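PDB 5OET: glutathione synthetase-like effector 30 (Gpa-GSS30-apo) from Globodera pallida, which is a nematode effector related to eukaryotic glutathione synthetases, which join gamma-glutamylcysteine to glycine using ATP, and probably arose from such a housekeeping enzyme. Local coordinates for residues 49-54 with 89-94; 84-89 with 457-462; 161-166 with 186-191; 310-315 with 336-341. All coordinates share one frame; numbering follows the deposited sequence.

Contact 1: residues 49-54 with 89-94; sequences EQSLDA and LSLYPS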
loop_
_atom_site.group_PDB
_atom_site.type_symbol
_atom_site.label_atom_id
_atom_site.label_comp_id
_atom_site.label_asym_id
_atom_site.label_seq_id
_atom_site.Cartn_x
_atom_site.Cartn_y
_atom_site.Cartn_z
ATOM N N GLU A 49 -20.403 -0.206 -4.899
ATOM C CA GLU A 49 -19.413 0.858 -5.184
ATOM C C GLU A 49 -18.498 1.126 -4.005
ATOM O O GLU A 49 -17.335 1.414 -4.204
ATOM C CB GLU A 49 -20.076 2.144 -5.664
ATOM C CG GLU A 49 -20.624 2.003 -7.077
ATOM C CD GLU A 49 -21.353 3.251 -7.604
ATOM O OE1 GLU A 49 -22.544 3.147 -8.014
ATOM O OE2 GLU A 49 -20.736 4.359 -7.643
ATOM N N GLN A 50 -19.002 1.006 -2.788
ATOM C CA GLN A 50 -18.156 1.163 -1.609
ATOM C C GLN A 50 -17.242 -0.039 -1.378
ATOM O O GLN A 50 -16.144 0.116 -0.835
ATOM C CB GLN A 50 -19.018 1.415 -0.377
ATOM C CG GLN A 50 -19.700 2.775 -0.389
ATOM C CD GLN A 50 -20.638 3.011 0.783
ATOM O OE1 GLN A 50 -21.138 4.112 0.955
ATOM N NE2 GLN A 50 -20.896 1.980 1.583
ATOM N N SER A 51 -17.700 -1.230 -1.759
ATOM C CA SER A 51 -16.840 -2.413 -1.766
ATOM C C SER A 51 -15.609 -2.232 -2.623
ATOM O O SER A 51 -14.509 -2.542 -2.188
ATOM C CB SER A 51 -17.581 -3.633 -2.306
ATOM O OG SER A 51 -18.333 -4.194 -1.274
ATOM N N LEU A 52 -15.817 -1.788 -3.862
ATOM C CA LEU A 52 -14.709 -1.593 -4.795
ATOM C C LEU A 52 -13.741 -0.522 -4.300
ATOM O O LEU A 52 -12.540 -0.681 -4.413
ATOM C CB LEU A 52 -15.215 -1.233 -6.182
ATOM C CG LEU A 52 -16.023 -2.324 -6.862
ATOM C CD1 LEU A 52 -16.573 -1.795 -8.173
ATOM C CD2 LEU A 52 -15.215 -3.590 -7.107
ATOM N N ASP A 53 -14.293 0.542 -3.732
ATOM C CA ASP A 53 -13.529 1.601 -3.103
ATOM C C ASP A 53 -12.689 1.084 -1.957
ATOM O O ASP A 53 -11.517 1.405 -1.864
ATOM C CB ASP A 53 -14.466 2.710 -2.606
ATOM C CG ASP A 53 -13.773 3.683 -1.645
ATOM O OD1 ASP A 53 -13.503 3.310 -0.481
ATOM O OD2 ASP A 53 -13.490 4.838 -2.040
ATOM N N ALA A 54 -13.303 0.332 -1.058
ATOM C CA ALA A 54 -12.585 -0.227 0.094
ATOM C C ALA A 54 -11.459 -1.116 -0.387
ATOM O O ALA A 54 -10.317 -0.953 0.027
ATOM C CB ALA A 54 -13.532 -1.024 0.994
ATOM N N LEU A 89 -11.966 -8.484 3.963
ATOM C CA LEU A 89 -12.257 -7.460 4.947
ATOM C C LEU A 89 -13.762 -7.266 5.084
ATOM O O LEU A 89 -14.543 -7.573 4.175
ATOM C CB LEU A 89 -11.607 -6.146 4.527
ATOM C CG LEU A 89 -11.986 -5.572 3.134
ATOM C CD1 LEU A 89 -13.049 -4.492 3.236
ATOM C CD2 LEU A 89 -10.789 -4.995 2.388
ATOM N N SER A 90 -14.170 -6.783 6.240
ATOM C CA SER A 90 -15.535 -6.356 6.424
ATOM C C SER A 90 -15.570 -4.934 5.888
ATOM O O SER A 90 -14.565 -4.206 6.000
ATOM C CB SER A 90 -15.922 -6.393 7.894
ATOM O OG SER A 90 -15.070 -5.549 8.636
ATOM N N LEU A 91 -16.699 -4.546 5.295
ATOM C CA LEU A 91 -16.811 -3.234 4.674
ATOM C C LEU A 91 -16.793 -2.120 5.723
ATOM O O LEU A 91 -16.172 -1.060 5.514
ATOM C CB LEU A 91 -18.086 -3.141 3.844
ATOM C CG LEU A 91 -18.288 -1.886 2.972
ATOM C CD1 LEU A 91 -17.151 -1.636 2.009
ATOM C CD2 LEU A 91 -19.569 -2.001 2.177
ATOM N N TYR A 92 -17.464 -2.376 6.842
ATOM C CA TYR A 92 -17.617 -1.414 7.901
ATOM C C TYR A 92 -17.183 -2.066 9.191
ATOM O O TYR A 92 -17.176 -3.304 9.300
ATOM C CB TYR A 92 -19.081 -0.945 7.994
ATOM C CG TYR A 92 -19.473 0.006 6.883
ATOM C CD1 TYR A 92 -18.988 1.309 6.867
ATOM C CD2 TYR A 92 -20.306 -0.409 5.833
ATOM C CE1 TYR A 92 -19.314 2.182 5.843
ATOM C CE2 TYR A 92 -20.650 0.467 4.791
ATOM C CZ TYR A 92 -20.143 1.769 4.802
ATOM O OH TYR A 92 -20.461 2.672 3.807
ATOM N N PRO A 93 -16.805 -1.246 10.180
ATOM C CA PRO A 93 -16.371 -1.829 11.441
ATOM C C PRO A 93 -17.559 -2.431 12.169
ATOM O O PRO A 93 -18.648 -1.876 12.122
ATOM C CB PRO A 93 -15.748 -0.647 12.193
ATOM C CG PRO A 93 -16.265 0.577 11.543
ATOM C CD PRO A 93 -16.736 0.223 10.173
ATOM N N SER A 94 -17.362 -3.594 12.772
ATOM C CA SER A 94 -18.444 -4.306 13.462
ATOM C C SER A 94 -18.603 -3.692 14.845
ATOM O O SER A 94 -17.604 -3.300 15.452
ATOM C CB SER A 94 -18.129 -5.799 13.585
ATOM O OG SER A 94 -18.196 -6.447 12.317
#
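Leu91 and Leu89 pack against the face of helix 44-59 that carries Gln50 and Ala54, and the apolar part of the contact centres on their methyl groups. Leu91 CD1 stands 3.8 Å from Ala54 CB and also approaches the backbone of the helix, lying 3.5 Å from Gln50 O. This reach follows from a chi1 of -173°, which turns CG opposite the backbone N and carries the branch across to the helix. Leu89 adds its own CD1, 4.2 Å from Ala54 CB, so that two leucine methyls meet the one small side chain. Beyond them, Leu91 touches Met207 and Leu89 touches Phe200 of helix 196-210, so both leucines are shared between two helices.

The polar part pairs Gln50 with Tyr92. An extended glutamine chain brings its amide to the hydroxyl edge of the phenol, with the amide and ring planes 76° apart; the modelled separation is too short to be trusted, and the nature of this pairing remains doubtful. Chemically, the clear contacts across these two segments are thus apolar, while charged residues of the helix form salt bridges both within the chain, Asp53 to Arg206, and from Glu49 to Arg280 and Arg290 of the second subunit.

Contact 2: residues 84-89 with 457-462; sequences TQFLPL and HFVRPN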
loop_
_atom_site.group_PDB
_atom_site.type_symbol
_atom_site.label_atom_id
_atom_site.label_comp_id
_atom_site.label_asym_id
_atom_site.label_seq_id
_atom_site.Cartn_x
_atom_site.Cartn_y
_atom_site.Cartn_z
ATOM N N THR A 84 0.161 -10.367 -6.030
ATOM C CA THR A 84 -0.493 -9.978 -4.802
ATOM C C THR A 84 -2.000 -9.832 -4.964
ATOM O O THR A 84 -2.505 -9.526 -6.047
ATOM C CB THR A 84 0.083 -8.679 -4.220
ATOM O OG1 THR A 84 0.064 -7.658 -5.213
ATOM C CG2 THR A 84 1.493 -8.891 -3.734
ATOM N N GLN A 85 -2.683 -10.059 -3.838
ATOM C CA GLN A 85 -4.134 -10.018 -3.722
ATOM C C GLN A 85 -4.493 -9.341 -2.412
ATOM O O GLN A 85 -3.746 -9.477 -1.453
ATOM C CB GLN A 85 -4.724 -11.436 -3.755
ATOM C CG GLN A 85 -6.223 -11.483 -3.965
ATOM C CD GLN A 85 -6.656 -10.726 -5.211
ATOM O OE1 GLN A 85 -6.877 -9.496 -5.174
ATOM N NE2 GLN A 85 -6.786 -11.453 -6.328
ATOM N N PHE A 86 -5.622 -8.625 -2.371
ATOM C CA PHE A 86 -6.026 -7.924 -1.144
ATOM C C PHE A 86 -6.588 -8.923 -0.147
ATOM O O PHE A 86 -7.018 -10.016 -0.530
ATOM C CB PHE A 86 -6.993 -6.735 -1.377
ATOM C CG PHE A 86 -8.401 -7.132 -1.766
ATOM C CD1 PHE A 86 -8.735 -7.362 -3.112
ATOM C CD2 PHE A 86 -9.391 -7.257 -0.806
ATOM C CE1 PHE A 86 -10.018 -7.736 -3.466
ATOM C CE2 PHE A 86 -10.665 -7.625 -1.161
ATOM C CZ PHE A 86 -10.984 -7.868 -2.486
ATOM N N LEU A 87 -6.547 -8.542 1.125
ATOM C CA LEU A 87 -6.982 -9.406 2.210
ATOM C C LEU A 87 -8.481 -9.234 2.426
ATOM O O LEU A 87 -8.962 -8.109 2.486
ATOM C CB LEU A 87 -6.238 -9.038 3.487
ATOM C CG LEU A 87 -4.715 -9.255 3.485
ATOM C CD1 LEU A 87 -4.083 -8.674 4.746
ATOM C CD2 LEU A 87 -4.350 -10.719 3.340
ATOM N N PRO A 88 -9.230 -10.335 2.561
ATOM C CA PRO A 88 -10.659 -10.134 2.771
ATOM C C PRO A 88 -10.967 -9.345 4.059
ATOM O O PRO A 88 -10.323 -9.536 5.083
ATOM C CB PRO A 88 -11.204 -11.563 2.831
ATOM C CG PRO A 88 -10.059 -12.365 3.314
ATOM C CD PRO A 88 -8.879 -11.758 2.614
ATOM N N LEU A 89 -11.966 -8.484 3.963
ATOM C CA LEU A 89 -12.257 -7.460 4.947
ATOM C C LEU A 89 -13.762 -7.266 5.084
ATOM O O LEU A 89 -14.543 -7.573 4.175
ATOM C CB LEU A 89 -11.607 -6.146 4.527
ATOM C CG LEU A 89 -11.986 -5.572 3.134
ATOM C CD1 LEU A 89 -13.049 -4.492 3.236
ATOM C CD2 LEU A 89 -10.789 -4.995 2.388
ATOM N N HIS A 457 -20.975 -6.536 6.118
ATOM C CA HIS A 457 -20.786 -6.939 4.732
ATOM C C HIS A 457 -19.348 -7.403 4.514
ATOM O O HIS A 457 -18.416 -6.800 5.024
ATOM C CB HIS A 457 -21.105 -5.767 3.803
ATOM C CG HIS A 457 -22.319 -5.003 4.213
ATOM N ND1 HIS A 457 -23.590 -5.494 4.049
ATOM C CD2 HIS A 457 -22.451 -3.794 4.806
ATOM C CE1 HIS A 457 -24.457 -4.620 4.529
ATOM N NE2 HIS A 457 -23.790 -3.585 5.008
ATOM N N PHE A 458 -19.168 -8.455 3.728
ATOM C CA PHE A 458 -17.858 -9.093 3.526
ATOM C C PHE A 458 -17.346 -8.900 2.092
ATOM O O PHE A 458 -18.020 -9.265 1.144
ATOM C CB PHE A 458 -18.000 -10.590 3.805
ATOM C CG PHE A 458 -17.977 -10.968 5.262
ATOM C CD1 PHE A 458 -18.090 -10.029 6.291
ATOM C CD2 PHE A 458 -17.857 -12.332 5.603
ATOM C CE1 PHE A 458 -18.047 -10.445 7.622
ATOM C CE2 PHE A 458 -17.815 -12.739 6.931
ATOM C CZ PHE A 458 -17.912 -11.792 7.944
ATOM N N VAL A 459 -16.151 -8.350 1.945
ATOM C CA VAL A 459 -15.585 -8.042 0.635
ATOM C C VAL A 459 -14.451 -9.004 0.343
ATOM O O VAL A 459 -13.482 -9.033 1.079
ATOM C CB VAL A 459 -15.030 -6.616 0.629
ATOM C CG1 VAL A 459 -14.521 -6.234 -0.757
ATOM C CG2 VAL A 459 -16.104 -5.669 1.111
ATOM N N ARG A 460 -14.572 -9.780 -0.731
ATOM C CA ARG A 460 -13.589 -10.792 -1.080
ATOM C C ARG A 460 -13.074 -10.569 -2.485
ATOM O O ARG A 460 -13.813 -10.078 -3.330
ATOM C CB ARG A 460 -14.193 -12.176 -1.017
ATOM C CG ARG A 460 -14.092 -12.805 0.355
ATOM C CD ARG A 460 -14.901 -14.098 0.427
ATOM N NE ARG A 460 -16.126 -13.966 1.237
ATOM C CZ ARG A 460 -17.142 -14.843 1.265
ATOM N NH1 ARG A 460 -17.129 -15.955 0.518
ATOM N NH2 ARG A 460 -18.188 -14.607 2.065
ATOM N N PRO A 461 -11.807 -10.965 -2.740
ATOM C CA PRO A 461 -11.184 -11.005 -4.067
ATOM C C PRO A 461 -11.976 -11.757 -5.144
ATOM O O PRO A 461 -12.385 -12.886 -4.924
ATOM C CB PRO A 461 -9.886 -11.754 -3.805
ATOM C CG PRO A 461 -9.554 -11.456 -2.384
ATOM C CD PRO A 461 -10.842 -11.296 -1.669
ATOM N N ASN A 462 -12.186 -11.108 -6.289
ATOM C CA ASN A 462 -12.808 -11.717 -7.489
ATOM C C ASN A 462 -14.210 -12.326 -7.286
ATOM O O ASN A 462 -14.582 -13.261 -7.987
ATOM C CB ASN A 462 -11.833 -12.731 -8.124
ATOM C CG ASN A 462 -10.516 -12.084 -8.535
ATOM O OD1 ASN A 462 -10.417 -11.466 -9.612
ATOM N ND2 ASN A 462 -9.501 -12.199 -7.670
#
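Leu89 and Val459 form an antiparallel hydrogen-bonded pair. Val459 N donates to Leu89 O at 2.9 Å with an angle of 173° at the hydrogen, whereas the return bond from Leu89 N to Val459 O is weak at 3.3 Å. Val459 O also receives a CA-H...O contact from Pro88.

Apolar packing accompanies this pair. The side chains of Leu89 and Val459 run alongside each other in the same direction, with Leu89 CD1 3.9 Å from Val459 CB. Further along, Pro461 lies over one face of the Phe86 ring in a CH-pi contact, its CG 4.0 Å from the ring centroid and 16° off the normal. The chi1 of 72° sets Phe86 CG between its own N and carbonyl carbon and swings the ring toward the proline. Pro461 CB meanwhile rests 3.7 Å from Gln85 CD.

Among the amides, Gln85 OE1 accepts Phe86 N in the carbonyl plane at 3.2 Å. Asn462 OD1 takes a hydrogen bond from Met82 N of the second subunit, and Gln85 NE2 gives a weak one to Met82 O there. The whole is an antiparallel pairing of neighbouring strands within a mixed beta sheet, joining strands 83-90 and 454-459, widely separated in sequence, beside the dimer interface.

Contact 3: residues 161-166 with 186-191; sequences AMFCQR and VNTGAI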
loop_
_atom_site.group_PDB
_atom_site.type_symbol
_atom_site.label_atom_id
_atom_site.label_comp_id
_atom_site.label_asym_id
_atom_site.label_seq_id
_atom_site.Cartn_x
_atom_site.Cartn_y
_atom_site.Cartn_z
ATOM N N ALA A 161 14.980 -11.693 26.737
ATOM C CA ALA A 161 13.996 -12.162 25.776
ATOM C C ALA A 161 13.119 -10.997 25.398
ATOM O O ALA A 161 12.873 -10.113 26.203
ATOM C CB ALA A 161 13.150 -13.283 26.382
ATOM N N MET A 162 12.675 -11.015 24.154
ATOM C CA MET A 162 11.646 -10.121 23.635
ATOM C C MET A 162 10.404 -10.967 23.508
ATOM O O MET A 162 10.454 -12.041 22.937
ATOM C CB MET A 162 12.043 -9.601 22.270
ATOM C CG MET A 162 10.954 -8.847 21.548
ATOM S SD MET A 162 11.680 -8.039 20.125
ATOM C CE MET A 162 10.192 -7.763 19.169
ATOM N N PHE A 163 9.288 -10.487 24.038
ATOM C CA PHE A 163 8.113 -11.327 24.193
ATOM C C PHE A 163 6.882 -10.546 23.767
ATOM O O PHE A 163 6.484 -9.610 24.453
ATOM C CB PHE A 163 8.053 -11.798 25.643
ATOM C CG PHE A 163 6.766 -12.444 26.027
ATOM C CD1 PHE A 163 6.136 -13.355 25.181
ATOM C CD2 PHE A 163 6.185 -12.155 27.261
ATOM C CE1 PHE A 163 4.936 -13.947 25.551
ATOM C CE2 PHE A 163 4.993 -12.741 27.643
ATOM C CZ PHE A 163 4.364 -13.636 26.793
ATOM N N CYS A 164 6.335 -10.908 22.608
ATOM C CA CYS A 164 5.158 -10.260 22.032
ATOM C C CYS A 164 4.025 -11.290 22.030
ATOM O O CYS A 164 4.230 -12.454 21.681
ATOM C CB CYS A 164 5.426 -9.746 20.599
ATOM S SG CYS A 164 6.446 -8.229 20.408
ATOM N N GLN A 165 2.831 -10.840 22.425
ATOM C CA GLN A 165 1.672 -11.708 22.596
ATOM C C GLN A 165 0.474 -11.098 21.914
ATOM O O GLN A 165 0.368 -9.886 21.836
ATOM C CB GLN A 165 1.388 -11.882 24.079
ATOM C CG GLN A 165 0.652 -13.149 24.496
ATOM C CD GLN A 165 0.355 -13.158 25.988
ATOM O OE1 GLN A 165 -0.345 -12.287 26.484
ATOM N NE2 GLN A 165 0.899 -14.134 26.712
ATOM N N ARG A 166 -0.392 -11.960 21.379
ATOM C CA ARG A 166 -1.744 -11.583 20.969
ATOM C C ARG A 166 -2.708 -12.467 21.741
ATOM O O ARG A 166 -2.697 -13.672 21.568
ATOM C CB ARG A 166 -1.946 -11.736 19.452
ATOM C CG ARG A 166 -3.047 -10.811 18.897
ATOM C CD ARG A 166 -3.373 -11.061 17.429
ATOM N NE ARG A 166 -3.949 -12.397 17.229
ATOM C CZ ARG A 166 -3.604 -13.292 16.295
ATOM N NH1 ARG A 166 -2.657 -13.041 15.375
ATOM N NH2 ARG A 166 -4.218 -14.469 16.286
ATOM N N VAL A 186 -4.321 -17.534 23.531
ATOM C CA VAL A 186 -3.116 -16.688 23.512
ATOM C C VAL A 186 -2.108 -17.241 22.505
ATOM O O VAL A 186 -1.964 -18.448 22.349
ATOM C CB VAL A 186 -2.441 -16.526 24.891
ATOM C CG1 VAL A 186 -3.240 -15.573 25.746
ATOM C CG2 VAL A 186 -2.281 -17.852 25.626
ATOM N N ASN A 187 -1.443 -16.329 21.813
ATOM C CA ASN A 187 -0.487 -16.648 20.767
ATOM C C ASN A 187 0.788 -15.864 20.997
ATOM O O ASN A 187 0.746 -14.726 21.477
ATOM C CB ASN A 187 -1.047 -16.247 19.411
ATOM C CG ASN A 187 -2.371 -16.892 19.127
ATOM O OD1 ASN A 187 -2.440 -18.105 18.929
ATOM N ND2 ASN A 187 -3.441 -16.085 19.125
ATOM N N THR A 188 1.914 -16.480 20.646
ATOM C CA THR A 188 3.208 -15.801 20.623
ATOM C C THR A 188 4.030 -16.369 19.473
ATOM O O THR A 188 3.605 -17.309 18.822
ATOM C CB THR A 188 3.951 -15.934 21.991
ATOM O OG1 THR A 188 5.023 -14.994 22.051
ATOM C CG2 THR A 188 4.500 -17.342 22.240
ATOM N N GLY A 189 5.199 -15.800 19.226
ATOM C CA GLY A 189 6.048 -16.266 18.141
ATOM C C GLY A 189 5.621 -15.671 16.821
ATOM O O GLY A 189 5.540 -14.450 16.698
ATOM N N ALA A 190 5.348 -16.512 15.830
ATOM C CA ALA A 190 5.139 -16.027 14.462
ATOM C C ALA A 190 3.734 -15.473 14.345
ATOM O O ALA A 190 2.841 -16.090 13.773
ATOM C CB ALA A 190 5.389 -17.128 13.438
ATOM N N ILE A 191 3.574 -14.277 14.885
ATOM C CA ILE A 191 2.278 -13.670 15.069
ATOM C C ILE A 191 1.833 -12.974 13.796
ATOM O O ILE A 191 2.580 -12.177 13.230
ATOM C CB ILE A 191 2.323 -12.653 16.239
ATOM C CG1 ILE A 191 2.404 -13.404 17.569
ATOM C CG2 ILE A 191 1.081 -11.767 16.269
ATOM C CD1 ILE A 191 2.934 -12.543 18.705
#
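Arg166 and Asn187 exchange two backbone hydrogen bonds, Arg166 N to Asn187 O at 3.0 Å and Asn187 N to Arg166 O at 2.9 Å, as an antiparallel hydrogen-bonded pair. A third bond comes from a side chain: Thr188 OG1 donates to Cys164 O at 2.7 Å, the hydroxyl tilted 25° from the carbonyl plane. With chi1 at -165°, Thr188 sets OG1 opposite its own N, and the same oxygen also lies at the edge of the Phe163 ring, near its plane.

Beside the backbone pair, the side chains of Arg166 and Asn187 run the same way with guanidinium and amide planes 55° apart. Their facing nitrogens are both donors and form no bond; the guanidinium instead makes a salt bridge with Asp168 and a hydrogen bond to Gly192 O.

Packing is supplied by Ile191. Gly189 and an inverse gamma turn centred on Ala190 bring the chain back, placing Ile191 CD1 4.2 Å from Cys164 CB and its CG2 4.0 Å from Arg166 NH1. Cys164 is in turn tied to Cys480 by a disulfide. The two segments belong to a beta hairpin, strands 160-173 and 179-188, whose Val-Asn-Thr strand end probably corresponds to the segment that borders the active site in eukaryotic glutathione synthetases.

Contact 4: residues 310-315 with 336-341; sequences VVFDRL and IKTPPY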
loop_
_atom_site.group_PDB
_atom_site.type_symbol
_atom_site.label_atom_id
_atom_site.label_comp_id
_atom_site.label_asym_id
_atom_site.label_seq_id
_atom_site.Cartn_x
_atom_site.Cartn_y
_atom_site.Cartn_z
ATOM N N VAL A 310 19.296 -9.415 17.295
ATOM C CA VAL A 310 17.939 -9.904 17.476
ATOM C C VAL A 310 17.615 -10.861 16.357
ATOM O O VAL A 310 17.824 -10.522 15.207
ATOM C CB VAL A 310 16.934 -8.748 17.382
ATOM C CG1 VAL A 310 15.507 -9.230 17.661
ATOM C CG2 VAL A 310 17.331 -7.629 18.322
ATOM N N VAL A 311 17.091 -12.036 16.679
ATOM C CA VAL A 311 16.523 -12.905 15.646
ATOM C C VAL A 311 15.004 -12.818 15.709
ATOM O O VAL A 311 14.371 -13.383 16.591
ATOM C CB VAL A 311 16.995 -14.356 15.744
ATOM C CG1 VAL A 311 16.339 -15.195 14.653
ATOM C CG2 VAL A 311 18.490 -14.416 15.559
ATOM N N PHE A 312 14.428 -12.092 14.762
ATOM C CA PHE A 312 13.002 -11.955 14.674
ATOM C C PHE A 312 12.474 -13.146 13.870
ATOM O O PHE A 312 12.631 -13.211 12.661
ATOM C CB PHE A 312 12.688 -10.582 14.081
ATOM C CG PHE A 312 11.275 -10.098 14.317
ATOM C CD1 PHE A 312 10.562 -10.387 15.486
ATOM C CD2 PHE A 312 10.662 -9.309 13.357
ATOM C CE1 PHE A 312 9.266 -9.909 15.664
ATOM C CE2 PHE A 312 9.363 -8.836 13.523
ATOM C CZ PHE A 312 8.666 -9.129 14.676
ATOM N N ASP A 313 11.930 -14.132 14.587
ATOM C CA ASP A 313 11.361 -15.369 14.008
ATOM C C ASP A 313 9.994 -15.064 13.358
ATOM O O ASP A 313 9.041 -14.629 14.027
ATOM C CB ASP A 313 11.183 -16.498 15.077
ATOM C CG ASP A 313 12.281 -17.610 14.999
ATOM O OD1 ASP A 313 12.633 -18.012 13.877
ATOM O OD2 ASP A 313 12.781 -18.121 16.052
ATOM N N ARG A 314 9.907 -15.302 12.053
ATOM C CA ARG A 314 8.669 -15.180 11.318
ATOM C C ARG A 314 8.439 -16.511 10.601
ATOM O O ARG A 314 8.161 -16.555 9.407
ATOM C CB ARG A 314 8.738 -13.983 10.363
ATOM C CG ARG A 314 9.285 -12.702 10.990
ATOM C CD ARG A 314 8.295 -12.018 11.920
ATOM N NE ARG A 314 7.370 -11.177 11.158
ATOM C CZ ARG A 314 6.052 -11.051 11.374
ATOM N NH1 ARG A 314 5.340 -10.253 10.573
ATOM N NH2 ARG A 314 5.437 -11.722 12.356
ATOM N N LEU A 315 8.565 -17.589 11.383
ATOM C CA LEU A 315 8.427 -18.973 10.937
ATOM C C LEU A 315 9.549 -19.355 9.944
ATOM O O LEU A 315 10.669 -19.760 10.316
ATOM C CB LEU A 315 7.019 -19.206 10.338
ATOM C CG LEU A 315 6.312 -20.536 10.605
ATOM C CD1 LEU A 315 5.939 -20.590 12.080
ATOM C CD2 LEU A 315 5.089 -20.762 9.705
ATOM N N ILE A 336 19.156 -12.023 20.869
ATOM C CA ILE A 336 17.877 -11.958 21.539
ATOM C C ILE A 336 16.870 -12.661 20.628
ATOM O O ILE A 336 16.834 -12.399 19.438
ATOM C CB ILE A 336 17.459 -10.515 21.827
ATOM C CG1 ILE A 336 18.467 -9.869 22.777
ATOM C CG2 ILE A 336 16.059 -10.483 22.430
ATOM C CD1 ILE A 336 18.234 -8.385 22.996
ATOM N N LYS A 337 16.099 -13.590 21.190
ATOM C CA LYS A 337 15.055 -14.326 20.460
ATOM C C LYS A 337 13.705 -13.699 20.755
ATOM O O LYS A 337 13.554 -12.962 21.734
ATOM C CB LYS A 337 15.033 -15.807 20.851
ATOM C CG LYS A 337 15.961 -16.697 20.030
ATOM C CD LYS A 337 17.425 -16.461 20.336
ATOM C CE LYS A 337 17.782 -16.841 21.762
ATOM N NZ LYS A 337 19.257 -16.830 21.968
ATOM N N THR A 338 12.723 -14.018 19.911
ATOM C CA THR A 338 11.453 -13.264 19.833
ATOM C C THR A 338 10.212 -14.171 19.686
ATOM O O THR A 338 9.541 -14.098 18.660
ATOM C CB THR A 338 11.477 -12.309 18.605
ATOM O OG1 THR A 338 11.510 -13.092 17.399
ATOM C CG2 THR A 338 12.694 -11.336 18.638
ATOM N N PRO A 339 9.885 -15.011 20.667
ATOM C CA PRO A 339 10.627 -15.174 21.893
ATOM C C PRO A 339 11.407 -16.474 21.843
ATOM O O PRO A 339 11.271 -17.229 20.891
ATOM C CB PRO A 339 9.503 -15.246 22.937
ATOM C CG PRO A 339 8.375 -15.905 22.214
ATOM C CD PRO A 339 8.616 -15.750 20.733
ATOM N N PRO A 340 12.202 -16.754 22.870
ATOM C CA PRO A 340 12.896 -18.042 22.838
ATOM C C PRO A 340 11.947 -19.227 22.904
ATOM O O PRO A 340 10.790 -19.071 23.257
ATOM C CB PRO A 340 13.837 -17.987 24.056
ATOM C CG PRO A 340 13.415 -16.801 24.857
ATOM C CD PRO A 340 12.688 -15.870 23.941
ATOM N N TYR A 341 12.449 -20.407 22.584
ATOM C CA TYR A 341 11.603 -21.593 22.431
ATOM C C TYR A 341 10.808 -21.983 23.669
ATOM O O TYR A 341 9.690 -22.470 23.534
ATOM C CB TYR A 341 12.395 -22.800 21.894
ATOM C CG TYR A 341 12.113 -23.049 20.446
ATOM C CD1 TYR A 341 10.934 -23.671 20.062
ATOM C CD2 TYR A 341 12.996 -22.621 19.444
ATOM C CE1 TYR A 341 10.639 -23.883 18.721
ATOM C CE2 TYR A 341 12.721 -22.841 18.096
ATOM C CZ TYR A 341 11.532 -23.474 17.744
ATOM O OH TYR A 341 11.211 -23.713 16.426
#
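Thr338 meets strand 306-314 just beyond a parallel strand pairing, at the close of a beta-alpha-beta crossover in which helix 325-331 links strand 306-314 to the short strand 336-337. The preceding register is set by Val311 N, which donates to Ile336 O at 2.8 Å with an angle of 163° at the hydrogen; Val310 CA adds a CA-H...O contact to the same oxygen. Ile336 in turn has a backbone hydrogen bond with Ala309, continuing the parallel pairing.

From there Thr338 leads the contact. Its CB lies in the plane of the Phe312 ring, at the edge, 3.8 Å from CD1. Beyond CB the side chain forks. The methyl branch, CG2, turns back along the strand and packs 3.6 Å from Val310 CG1, also passing 3.3 Å from Val311 O. A chi1 of 66° leaves the other branch, OG1, between the threonine's own N and carbonyl carbon, directed at the backbone of residues 311-313.

Phe312 has further neighbours: Arg314 CD lies over one ring face, and the ring of Phe249 meets it at roughly a right angle. After Thr338 the chain enters a cis peptide bond before Pro339, turning away from the strand. At the tip, Thr338 OG1 gives its hydrogen to Val311 O at 3.0 Å, in the carbonyl plane and on a lone pair, with a C=O...OG1 angle of 130°.

In the fold
The contacts fall into two touching pairs. Contacts 1 and 2, with centres about 9 Å apart, share Leu89 and are joined by a probable hydrogen bond from Leu91 N to His457 O (2.8 Å); both also reach the second subunit. Contacts 3 and 4 are likewise about 9 Å apart between centres: Arg314 NH2 probably bonds to Ile191 O (3.0 Å) and Met162 N to Lys337 O (3.2 Å), coupling the hairpin to the crossover. Contacts 1, 2 and 3 each include part of one mixed sheet, although the centres of 2 and 3 lie about 27 Å apart. The magnesium ion is held by His406 and Glu426, which belong to none of the four contacts.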